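Local atomic coordinates of ABC transporter periplasmic-binding protein YtfQ (Mycobacterium smegmatis, PDB entry 6HB0), a protein that probably binds a sugar, likely L-arabinofuranose, in the periplasm and delivers it to an ABC transporter for uptake. Residues Gly18-Gly23 with Asp273-Val278. Residues are numbered along the deposited sequence; the frame is centred on the assembly and turned at random.
Sequences GALTLG and DLAKKV
Ala-275, on the inner face of helix 269-279, meets Leu-20 and Leu-22 of the segment that leads into strand 21-26. Its CB lies 4.2 Å from CD1 of Leu-20 and 4.5 Å from CD1 of Leu-22, so a single methyl is approached by one branch tip of each leucine. All three side chains set out from the backbone toward the other segment, and the CA atoms of Leu-20 and Lys-276 are 7.2 Å apart. The two leucines present their branches differently. In Leu-20, CG stands anti to the backbone N (chi1 -167°), toward the helix, and a second torsion of -82° then sets CD1 against the alanine methyl, while Leu-22 shares that first torsion but turns its second to 61°. No hydrogen bond or salt bridge links the segments, and the 140 Å² they bury is held by van der Waals contact alone. The tight part is Leu-20 CD1 against Ala-275 CB, and Leu-20 also reaches Ala-279 and Val-78; Leu-22 is buried behind it, with Met-272, Val-78 and Ala-80. Toward solvent the fit loosens: the Lys-276 side chain comes no nearer than 4.7 Å to 18-23 and runs out, fully extended, to the carbonyl O of Ala-48, to which NZ is hydrogen-bonded. The exposed Asp-273 turns from the strand, and its OD2 pairs with NZ of Lys-277 at 3.5 Å, one helical turn along. Leu-274 and Val-278, both buried, face other strands of the sheet, touching Thr-120 and Ile-122, and Val-78, respectively. Strand 21-26 runs parallel between 51-56 and 78-81, and a helix from 250 residues later in the chain packs on its face, as in the alpha/beta N-terminal lobe of type I periplasmic binding proteins, whose chain crosses between two lobes.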
# COMPACT_ATOMS: atom_id res chain seq x y z
N GLY A 18 6.91 -4.10 -34.11
CA GLY A 18 7.84 -3.60 -33.05
C GLY A 18 7.15 -2.99 -31.82
O GLY A 18 7.59 -1.95 -31.32
N ALA A 19 6.07 -3.62 -31.35
CA ALA A 19 5.54 -3.31 -30.03
C ALA A 19 6.60 -3.80 -29.01
O ALA A 19 7.14 -4.88 -29.12
CB ALA A 19 4.21 -3.99 -29.79
N LEU A 20 6.89 -2.98 -28.03
CA LEU A 20 7.71 -3.40 -26.90
C LEU A 20 7.12 -4.68 -26.25
O LEU A 20 5.95 -4.75 -26.06
CB LEU A 20 7.73 -2.21 -25.94
CG LEU A 20 8.70 -2.10 -24.78
CD1 LEU A 20 8.22 -2.90 -23.57
CD2 LEU A 20 10.05 -2.55 -25.28
N THR A 21 7.94 -5.69 -25.95
CA THR A 21 7.48 -6.89 -25.26
C THR A 21 7.99 -6.88 -23.80
O THR A 21 9.19 -6.80 -23.53
CB THR A 21 7.90 -8.20 -25.98
OG1 THR A 21 7.28 -8.23 -27.26
CG2 THR A 21 7.41 -9.38 -25.28
N LEU A 22 7.03 -7.02 -22.88
CA LEU A 22 7.27 -6.96 -21.45
C LEU A 22 6.88 -8.26 -20.85
O LEU A 22 5.73 -8.65 -20.91
CB LEU A 22 6.43 -5.87 -20.83
CG LEU A 22 6.45 -5.76 -19.29
CD1 LEU A 22 7.84 -5.47 -18.81
CD2 LEU A 22 5.54 -4.63 -18.77
N GLY A 23 7.84 -8.95 -20.25
CA GLY A 23 7.52 -10.12 -19.45
C GLY A 23 7.26 -9.71 -18.02
O GLY A 23 8.09 -9.02 -17.42
N ASP A 273 5.41 3.09 -18.95
CA ASP A 273 6.28 4.20 -19.30
C ASP A 273 7.76 3.93 -18.98
O ASP A 273 8.65 4.19 -19.79
CB ASP A 273 5.80 5.46 -18.61
CG ASP A 273 6.70 6.62 -18.91
OD1 ASP A 273 6.80 6.98 -20.11
OD2 ASP A 273 7.34 7.14 -17.97
N LEU A 274 8.03 3.40 -17.79
CA LEU A 274 9.37 2.98 -17.44
C LEU A 274 9.90 1.87 -18.32
O LEU A 274 11.08 1.86 -18.65
CB LEU A 274 9.44 2.52 -15.98
CG LEU A 274 9.26 3.68 -15.04
CD1 LEU A 274 8.76 3.20 -13.68
CD2 LEU A 274 10.53 4.50 -14.92
N ALA A 275 9.06 0.92 -18.68
CA ALA A 275 9.49 -0.15 -19.57
C ALA A 275 9.99 0.42 -20.91
O ALA A 275 11.05 0.06 -21.41
CB ALA A 275 8.38 -1.13 -19.78
N LYS A 276 9.24 1.37 -21.44
CA LYS A 276 9.67 2.05 -22.67
C LYS A 276 11.00 2.78 -22.50
O LYS A 276 11.88 2.68 -23.35
CB LYS A 276 8.59 3.01 -23.15
CG LYS A 276 7.41 2.28 -23.68
CD LYS A 276 6.28 3.24 -24.05
CE LYS A 276 5.12 2.44 -24.61
NZ LYS A 276 3.90 3.28 -24.70
N LYS A 277 11.18 3.47 -21.37
CA LYS A 277 12.41 4.19 -21.12
C LYS A 277 13.59 3.25 -21.03
O LYS A 277 14.62 3.48 -21.68
CB LYS A 277 12.31 5.03 -19.86
CG LYS A 277 11.39 6.21 -20.04
CD LYS A 277 11.33 7.04 -18.77
CE LYS A 277 10.49 8.28 -19.00
NZ LYS A 277 10.38 8.91 -17.66
N VAL A 278 13.46 2.18 -20.24
CA VAL A 278 14.61 1.32 -20.04
C VAL A 278 14.92 0.52 -21.34
O VAL A 278 16.07 0.25 -21.62
CB VAL A 278 14.50 0.41 -18.79
CG1 VAL A 278 14.40 1.26 -17.55
CG2 VAL A 278 13.36 -0.57 -18.90